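Local coordinates for protein beta-galacturonidase (Eisenbergiella tayi, PDB 6NCX) that probably hydrolyses beta-linked uronic acid conjugates as a glycoside hydrolase of family 2, and binds galacturonate in its active site, at residues E15-L20 / P38-W43; Y427-K432 / F461-I466. All blocks are in the same frame, centred on the assembly; numbering follows the deposited sequence.

Interaction 1 (E15-L20 / P38-W43); sequences ELSSAL and PVPGCW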
ATOM      1  N   GLU C  15      15.242   3.321  39.802  1.00 22.88           N
ATOM      2  CA  GLU C  15      15.314   3.578  38.373  1.00 27.58           C
ATOM      3  C   GLU C  15      15.002   5.046  38.101  1.00 21.95           C
ATOM      4  O   GLU C  15      14.004   5.578  38.590  1.00 24.12           O
ATOM      5  CB  GLU C  15      14.360   2.661  37.601  1.00 26.93           C
ATOM      6  CG  GLU C  15      14.267   3.006  36.118  1.00 22.07           C
ATOM      7  CD  GLU C  15      13.591   1.937  35.269  1.00 26.27           C
ATOM      8  OE1 GLU C  15      13.764   1.979  34.024  1.00 30.35           O
ATOM      9  OE2 GLU C  15      12.902   1.055  35.830  1.00 27.08           O
ATOM     10  N   LEU C  16      15.888   5.708  37.348  1.00 25.71           N
ATOM     11  CA  LEU C  16      15.696   7.076  36.886  1.00 21.35           C
ATOM     12  C   LEU C  16      15.229   7.143  35.431  1.00 21.35           C
ATOM     13  O   LEU C  16      14.842   8.219  34.962  1.00 22.33           O
ATOM     14  CB  LEU C  16      17.002   7.870  37.055  1.00 19.35           C
ATOM     15  CG  LEU C  16      17.600   7.938  38.468  1.00 21.03           C
ATOM     16  CD1 LEU C  16      18.943   8.653  38.472  1.00 25.40           C
ATOM     17  CD2 LEU C  16      16.670   8.652  39.389  1.00 22.35           C
ATOM     18  N   SER C  17      15.289   6.036  34.701  1.00 20.17           N
ATOM     19  CA  SER C  17      14.599   5.913  33.424  1.00 25.20           C
ATOM     20  C   SER C  17      13.140   5.547  33.708  1.00 24.86           C
ATOM     21  O   SER C  17      12.680   5.597  34.854  1.00 20.59           O
ATOM     22  CB  SER C  17      15.297   4.885  32.532  1.00 22.73           C
ATOM     23  OG  SER C  17      15.640   3.708  33.260  1.00 19.09           O
ATOM     24  N   SER C  18      12.408   5.127  32.671  1.00 23.54           N
ATOM     25  CA  SER C  18      10.948   5.042  32.732  1.00 22.54           C
ATOM     26  C   SER C  18      10.369   6.372  33.206  1.00 23.83           C
ATOM     27  O   SER C  18       9.526   6.426  34.099  1.00 22.51           O
ATOM     28  CB  SER C  18      10.478   3.898  33.642  1.00 20.37           C
ATOM     29  OG  SER C  18      10.934   2.637  33.202  1.00 18.91           O
ATOM     30  N   ALA C  19      10.851   7.462  32.612  1.00 23.69           N
ATOM     31  CA  ALA C  19      10.433   8.797  33.021  1.00 20.96           C
ATOM     32  C   ALA C  19      10.630   9.751  31.859  1.00 21.90           C
ATOM     33  O   ALA C  19      11.297   9.434  30.875  1.00 23.57           O
ATOM     34  CB  ALA C  19      11.220   9.292  34.240  1.00 16.36           C
ATOM     35  N   LEU C  20      10.058  10.939  32.003  1.00 23.93           N
ATOM     36  CA  LEU C  20      10.323  12.052  31.106  1.00 21.14           C
ATOM     37  C   LEU C  20      11.493  12.849  31.664  1.00 23.18           C
ATOM     38  O   LEU C  20      11.511  13.161  32.862  1.00 24.27           O
ATOM     39  CB  LEU C  20       9.087  12.945  30.993  1.00 20.47           C
ATOM     40  CG  LEU C  20       7.796  12.231  30.594  1.00 19.14           C
ATOM     41  CD1 LEU C  20       6.635  13.213  30.555  1.00 17.41           C
ATOM     42  CD2 LEU C  20       7.983  11.542  29.249  1.00 18.52           C
ATOM     43  N   PRO C  38      10.994  10.943  26.613  1.00 21.54           N
ATOM     44  CA  PRO C  38      11.033   9.698  27.396  1.00 19.29           C
ATOM     45  C   PRO C  38      12.425   9.098  27.464  1.00 23.39           C
ATOM     46  O   PRO C  38      13.198   9.137  26.502  1.00 20.17           O
ATOM     47  CB  PRO C  38      10.087   8.773  26.625  1.00 18.39           C
ATOM     48  CG  PRO C  38      10.245   9.239  25.192  1.00 18.93           C
ATOM     49  CD  PRO C  38      10.408  10.741  25.273  1.00 17.20           C
ATOM     50  N   VAL C  39      12.738   8.548  28.629  1.00 21.15           N
ATOM     51  CA  VAL C  39      13.935   7.735  28.815  1.00 24.49           C
ATOM     52  C   VAL C  39      13.435   6.416  29.385  1.00 20.45           C
ATOM     53  O   VAL C  39      12.633   6.434  30.322  1.00 20.66           O
ATOM     54  CB  VAL C  39      14.967   8.425  29.727  1.00 24.28           C
ATOM     55  CG1 VAL C  39      16.232   7.587  29.844  1.00 20.11           C
ATOM     56  CG2 VAL C  39      15.297   9.823  29.196  1.00 22.34           C
ATOM     57  N   PRO C  40      13.777   5.261  28.787  1.00 23.32           N
ATOM     58  CA  PRO C  40      14.525   5.154  27.518  1.00 22.63           C
ATOM     59  C   PRO C  40      13.770   5.695  26.291  1.00 21.07           C
ATOM     60  O   PRO C  40      12.538   5.851  26.334  1.00 18.79           O
ATOM     61  CB  PRO C  40      14.772   3.637  27.372  1.00 20.29           C
ATOM     62  CG  PRO C  40      13.687   3.002  28.195  1.00 20.65           C
ATOM     63  CD  PRO C  40      13.434   3.941  29.346  1.00 18.66           C
ATOM     64  N   GLY C  41      14.534   5.969  25.230  1.00 25.00           N
ATOM     65  CA  GLY C  41      14.012   6.445  23.960  1.00 18.18           C
ATOM     66  C   GLY C  41      15.154   6.788  23.026  1.00 17.99           C
ATOM     67  O   GLY C  41      16.309   6.890  23.430  1.00 19.59           O
ATOM     68  N   CYS C  42      14.813   6.948  21.744  1.00 21.88           N
ATOM     69  CA  CYS C  42      15.717   7.550  20.766  1.00 20.28           C
ATOM     70  C   CYS C  42      15.072   8.819  20.227  1.00 20.03           C
ATOM     71  O   CYS C  42      13.848   8.897  20.104  1.00 18.85           O
ATOM     72  CB  CYS C  42      16.049   6.590  19.596  1.00 19.83           C
ATOM     73  SG  CYS C  42      16.741   4.980  20.090  1.00 26.09           S
ATOM     74  N   TRP C  43      15.897   9.823  19.902  1.00 16.30           N
ATOM     75  CA  TRP C  43      15.323  11.097  19.500  1.00 14.75           C
ATOM     76  C   TRP C  43      14.872  11.111  18.044  1.00 20.55           C
ATOM     77  O   TRP C  43      14.133  12.031  17.661  1.00 19.20           O
ATOM     78  CB  TRP C  43      16.294  12.258  19.780  1.00 18.59           C
ATOM     79  CG  TRP C  43      17.579  12.306  18.967  1.00 19.75           C
ATOM     80  CD1 TRP C  43      17.702  12.324  17.599  1.00 19.96           C
ATOM     81  CD2 TRP C  43      18.909  12.391  19.487  1.00 19.48           C
ATOM     82  NE1 TRP C  43      19.034  12.388  17.242  1.00 22.77           N
ATOM     83  CE2 TRP C  43      19.794  12.435  18.379  1.00 23.17           C
ATOM     84  CE3 TRP C  43      19.443  12.410  20.781  1.00 19.78           C
ATOM     85  CZ2 TRP C  43      21.183  12.500  18.531  1.00 23.77           C
ATOM     86  CZ3 TRP C  43      20.828  12.485  20.928  1.00 18.66           C
ATOM     87  CH2 TRP C  43      21.678  12.532  19.813  1.00 19.94           C
TER
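Ala-19 and Val-39 are joined by a pair of backbone hydrogen bonds: Ala-19 N donates to Val-39 O at 3.1 Å, and Val-39 N to Ala-19 O at 2.8 Å. Ser-18 also faces Val-39, its N lying 2.7 Å from Val-39 O. One residue further along, Leu-20 and Pro-38 form a non-hydrogen-bonded pair, where Leu-20 CD2 sits 4.0 Å from Pro-38 CA. Beside these bonds, carbon meets carbon: Val-39 CG1, anti to the backbone N (chi1 -177°), reaches to 3.9 Å from Ser-17 CB, and the ring of Pro-40, which follows a cis peptide bond, brings its CD to 3.8 Å from the same Ser-17 CB. Ser-17 is held in turn by its OG, which donates to Glu-15 OE1 at 2.7 Å, on the lone pair away from OE2, and is also hydrogen-bonded to Val-142 N. Glu-15 OE2 in turn binds Met-1 N. Beyond this shell, Leu-20 and Pro-38 pack on Gln-294 and Met-298 of a second subunit. Two residues opposite one, with Ser-18 at a positive phi of 52°, define a G1 beta bulge, here in the antiparallel hairpin of strands 19-26 and 35-39.

Interaction 2 (Y427-K432 / F461-I466); sequences YNIYPK and FLITEI. With ADA (alpha-D-galactopyranuronic acid), chain I.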
ATOM      1  N   TYR C 427      29.348 -18.562   8.003  1.00 19.98           N
ATOM      2  CA  TYR C 427      29.354 -17.854   6.733  1.00 19.73           C
ATOM      3  C   TYR C 427      28.019 -17.171   6.425  1.00 25.37           C
ATOM      4  O   TYR C 427      26.934 -17.698   6.709  1.00 21.51           O
ATOM      5  CB  TYR C 427      29.751 -18.813   5.606  1.00 17.70           C
ATOM      6  CG  TYR C 427      31.198 -18.627   5.258  1.00 16.93           C
ATOM      7  CD1 TYR C 427      32.183 -19.359   5.897  1.00 23.16           C
ATOM      8  CD2 TYR C 427      31.587 -17.668   4.330  1.00 20.85           C
ATOM      9  CE1 TYR C 427      33.540 -19.165   5.602  1.00 27.97           C
ATOM     10  CE2 TYR C 427      32.939 -17.466   4.018  1.00 23.12           C
ATOM     11  CZ  TYR C 427      33.907 -18.218   4.659  1.00 25.34           C
ATOM     12  OH  TYR C 427      35.238 -18.028   4.365  1.00 28.50           O
ATOM     13  N   ASN C 428      28.116 -15.980   5.843  1.00 24.73           N
ATOM     14  CA  ASN C 428      26.976 -15.271   5.278  1.00 22.57           C
ATOM     15  C   ASN C 428      27.008 -15.413   3.754  1.00 27.19           C
ATOM     16  O   ASN C 428      27.971 -14.979   3.110  1.00 27.38           O
ATOM     17  CB  ASN C 428      27.015 -13.794   5.663  1.00 24.50           C
ATOM     18  CG  ASN C 428      27.090 -13.575   7.160  1.00 23.40           C
ATOM     19  OD1 ASN C 428      26.772 -14.465   7.954  1.00 23.08           O
ATOM     20  ND2 ASN C 428      27.493 -12.375   7.557  1.00 20.81           N
ATOM     21  N   ILE C 429      25.942 -15.980   3.183  1.00 18.19           N
ATOM     22  CA  ILE C 429      25.829 -16.207   1.747  1.00 25.43           C
ATOM     23  C   ILE C 429      24.454 -15.762   1.250  1.00 21.12           C
ATOM     24  O   ILE C 429      23.442 -15.875   1.950  1.00 20.11           O
ATOM     25  CB  ILE C 429      26.077 -17.694   1.408  1.00 28.39           C
ATOM     26  CG1 ILE C 429      24.985 -18.566   2.055  1.00 19.29           C
ATOM     27  CG2 ILE C 429      27.502 -18.110   1.837  1.00 21.79           C
ATOM     28  CD1 ILE C 429      24.960 -20.009   1.574  1.00 21.12           C
ATOM     29  N   TYR C 430      24.410 -15.257   0.022  1.00 22.36           N
ATOM     30  CA  TYR C 430      23.137 -14.842  -0.583  1.00 25.00           C
ATOM     31  C   TYR C 430      22.969 -15.334  -2.015  1.00 22.69           C
ATOM     32  O   TYR C 430      22.694 -14.547  -2.920  1.00 25.52           O
ATOM     33  CB  TYR C 430      22.998 -13.330  -0.535  1.00 19.77           C
ATOM     34  CG  TYR C 430      22.726 -12.837   0.843  1.00 21.94           C
ATOM     35  CD1 TYR C 430      23.773 -12.618   1.725  1.00 24.38           C
ATOM     36  CD2 TYR C 430      21.425 -12.581   1.272  1.00 25.38           C
ATOM     37  CE1 TYR C 430      23.558 -12.164   2.990  1.00 26.78           C
ATOM     38  CE2 TYR C 430      21.189 -12.106   2.558  1.00 25.97           C
ATOM     39  CZ  TYR C 430      22.270 -11.910   3.412  1.00 24.37           C
ATOM     40  OH  TYR C 430      22.100 -11.449   4.687  1.00 22.94           O
ATOM     41  N   PRO C 431      23.106 -16.643  -2.257  1.00 27.13           N
ATOM     42  CA  PRO C 431      22.710 -17.171  -3.565  1.00 25.64           C
ATOM     43  C   PRO C 431      21.198 -17.084  -3.692  1.00 27.94           C
ATOM     44  O   PRO C 431      20.464 -17.307  -2.719  1.00 22.34           O
ATOM     45  CB  PRO C 431      23.199 -18.623  -3.524  1.00 20.59           C
ATOM     46  CG  PRO C 431      23.001 -18.999  -2.088  1.00 24.24           C
ATOM     47  CD  PRO C 431      23.371 -17.745  -1.301  1.00 23.46           C
ATOM     48  N   LYS C 432      20.747 -16.722  -4.893  1.00 22.81           N
ATOM     49  CA  LYS C 432      19.371 -16.427  -5.287  1.00 28.83           C
ATOM     50  C   LYS C 432      18.940 -15.009  -4.907  1.00 27.59           C
ATOM     51  O   LYS C 432      17.891 -14.563  -5.372  1.00 22.57           O
ATOM     52  CB  LYS C 432      18.334 -17.422  -4.729  1.00 23.81           C
ATOM     53  CG  LYS C 432      18.507 -18.841  -5.246  1.00 26.85           C
ATOM     54  CD  LYS C 432      19.121 -18.849  -6.633  1.00 30.05           C
ATOM     55  CE  LYS C 432      18.096 -18.986  -7.719  1.00 34.64           C
ATOM     56  NZ  LYS C 432      18.310 -20.260  -8.484  1.00 31.10           N
ATOM     57  N   PHE C 461      29.800 -25.938  11.605  1.00 25.96           N
ATOM     58  CA  PHE C 461      29.620 -24.979  10.522  1.00 23.76           C
ATOM     59  C   PHE C 461      28.194 -24.437  10.543  1.00 27.52           C
ATOM     60  O   PHE C 461      27.234 -25.210  10.593  1.00 25.06           O
ATOM     61  CB  PHE C 461      29.933 -25.644   9.173  1.00 22.63           C
ATOM     62  CG  PHE C 461      29.642 -24.787   7.974  1.00 23.32           C
ATOM     63  CD1 PHE C 461      30.389 -23.643   7.715  1.00 27.35           C
ATOM     64  CD2 PHE C 461      28.634 -25.139   7.080  1.00 26.86           C
ATOM     65  CE1 PHE C 461      30.123 -22.851   6.594  1.00 24.35           C
ATOM     66  CE2 PHE C 461      28.369 -24.352   5.962  1.00 27.16           C
ATOM     67  CZ  PHE C 461      29.117 -23.210   5.721  1.00 21.84           C
ATOM     68  N   LEU C 462      28.058 -23.113  10.491  1.00 24.60           N
ATOM     69  CA  LEU C 462      26.755 -22.457  10.490  1.00 25.16           C
ATOM     70  C   LEU C 462      26.655 -21.499   9.315  1.00 24.69           C
ATOM     71  O   LEU C 462      27.634 -20.837   8.957  1.00 22.05           O
ATOM     72  CB  LEU C 462      26.507 -21.654  11.778  1.00 21.35           C
ATOM     73  CG  LEU C 462      26.365 -22.408  13.098  1.00 21.92           C
ATOM     74  CD1 LEU C 462      26.621 -21.464  14.243  1.00 19.47           C
ATOM     75  CD2 LEU C 462      24.994 -23.065  13.219  1.00 15.56           C
ATOM     76  N   ILE C 463      25.470 -21.425   8.717  1.00 20.45           N
ATOM     77  CA  ILE C 463      25.150 -20.327   7.821  1.00 23.15           C
ATOM     78  C   ILE C 463      24.545 -19.245   8.713  1.00 22.04           C
ATOM     79  O   ILE C 463      23.405 -19.343   9.160  1.00 21.35           O
ATOM     80  CB  ILE C 463      24.229 -20.759   6.679  1.00 23.50           C
ATOM     81  CG1 ILE C 463      24.997 -21.651   5.699  1.00 18.52           C
ATOM     82  CG2 ILE C 463      23.695 -19.546   5.936  1.00 23.79           C
ATOM     83  CD1 ILE C 463      26.024 -20.902   4.892  1.00 18.39           C
ATOM     84  N   THR C 464      25.348 -18.241   9.035  1.00 19.70           N
ATOM     85  CA  THR C 464      24.903 -17.189   9.934  1.00 20.88           C
ATOM     86  C   THR C 464      24.069 -16.122   9.236  1.00 17.59           C
ATOM     87  O   THR C 464      23.485 -15.284   9.919  1.00 19.32           O
ATOM     88  CB  THR C 464      26.112 -16.556  10.638  1.00 19.89           C
ATOM     89  OG1 THR C 464      27.219 -16.454   9.731  1.00 19.34           O
ATOM     90  CG2 THR C 464      26.510 -17.423  11.797  1.00 19.30           C
ATOM     91  N   GLU C 465      23.959 -16.160   7.912  1.00 18.93           N
ATOM     92  CA  GLU C 465      23.079 -15.246   7.197  1.00 20.85           C
ATOM     93  C   GLU C 465      22.684 -15.860   5.862  1.00 20.97           C
ATOM     94  O   GLU C 465      23.549 -16.271   5.089  1.00 20.76           O
ATOM     95  CB  GLU C 465      23.756 -13.892   6.970  1.00 18.06           C
ATOM     96  CG  GLU C 465      23.758 -12.991   8.176  1.00 16.19           C
ATOM     97  CD  GLU C 465      24.339 -11.636   7.892  1.00 20.42           C
ATOM     98  OE1 GLU C 465      24.879 -11.010   8.840  1.00 21.05           O
ATOM     99  OE2 GLU C 465      24.258 -11.200   6.720  1.00 24.50           O
ATOM    100  N   ILE C 466      21.379 -15.911   5.602  1.00 19.41           N
ATOM    101  CA  ILE C 466      20.843 -16.163   4.272  1.00 15.06           C
ATOM    102  C   ILE C 466      19.434 -15.587   4.267  1.00 16.35           C
ATOM    103  O   ILE C 466      18.788 -15.484   5.311  1.00 17.56           O
ATOM    104  CB  ILE C 466      20.875 -17.678   3.929  1.00 18.69           C
ATOM    105  CG1 ILE C 466      20.649 -17.949   2.440  1.00 23.23           C
ATOM    106  CG2 ILE C 466      19.863 -18.433   4.729  1.00 18.65           C
ATOM    107  CD1 ILE C 466      21.277 -19.295   1.983  1.00 20.78           C
TER
HETATM  108  C1  ADA I 601      25.715  -8.658   5.186  1.00 24.93           C
HETATM  109  C2  ADA I 601      25.633  -7.945   6.555  1.00 23.31           C
HETATM  110  C3  ADA I 601      24.280  -7.503   6.975  1.00 21.80           C
HETATM  111  C4  ADA I 601      23.407  -7.034   5.864  1.00 24.46           C
HETATM  112  C5  ADA I 601      23.447  -7.991   4.665  1.00 24.54           C
HETATM  113  C6  ADA I 601      22.616  -7.519   3.470  1.00 22.85           C
HETATM  114  O1  ADA I 601      25.427 -10.034   5.284  1.00 28.33           O
HETATM  115  O2  ADA I 601      26.219  -8.763   7.527  1.00 18.41           O
HETATM  116  O3  ADA I 601      24.391  -6.499   7.959  1.00 17.45           O
HETATM  117  O4  ADA I 601      23.820  -5.763   5.423  1.00 16.78           O
HETATM  118  O5  ADA I 601      24.816  -8.108   4.184  1.00 26.96           O
HETATM  119  O6B ADA I 601      21.402  -7.199   3.587  1.00 22.26           O
HETATM  120  O6A ADA I 601      23.183  -7.458   2.350  1.00 22.98           O
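A parallel beta-alpha-beta unit of the TIM barrel, strand 425-428, helix 439-453 and strand 461-466, brings Asn-428 beside Glu-465, a galacturonate-binding residue, at the sugar pocket. Tyr-427 N donates to Leu-462 O at 3.0 Å, and Ile-429 N to Glu-465 O at 3.1 Å. Between these bonds Tyr-427 pairs with Ile-463 but Asn-428 with Glu-465, a one-residue shift that marks a beta bulge. Thr-464 N reaches Tyr-427 O from above the carbonyl plane, 39° out of it.

Away from the sugar, an apolar cluster forms: Ile-429 CD1 meets Ile-463 CD1 at 3.6 Å, the two side chains crossing at about a right angle, whereas Ile-466 runs alongside Ile-429 with its CD1 at 3.8 Å from Ile-429 CD1.

On the pocket side, the amide of Asn-428 stacks on the carboxylate of Glu-465, their planes 15° apart. Thr-464 OG1 donates to Asn-428 OD1 at 2.7 Å, while Asn-428 ND2 is hydrogen-bonded to Asn-377 OD1, so the amide is gripped at both ends and its rotation is fixed. An alanine in place of Asn-428 is likely to leave Thr-464 OG1 and Asn-377 OD1 without these mates and to take away the group stacked on the carboxylate. A salt bridge from Arg-309 to Glu-465 OE1 adds a charged partner. Tyr-430 OH is placed to donate to Glu-465 OE2 at 3.0 Å, with OE2 in plane at the ring's edge, but OE2 is crowded by the sugar in the model, so this bond is less sure. The side chain of Glu-465, extended beyond CG, carries OE1 to the sugar, where galacturonate O2 donates to it at 2.9 Å.

Interactions 1 and 2 occupy opposite sides of the chain's centre, each with its own centre about 20 Å from it. Their centres are about 37 Å apart and their nearest atoms about 21 Å, so neither touches the other; interaction 1 is complete by residue 43, long before interaction 2 starts at residue 427. Only interaction 2 of the two lies at the ligand: within it Glu-465 bonds the sugar, and His-312, Arg-337, Asn-377, Tyr-434, Asn-530 and Lys-532 supply further hydrogen bonds, whereas 15-20/38-43 is remote from the galacturonate pocket. Their surroundings differ as well, because interaction 1 borders a second subunit while interaction 2 is buried within one chain.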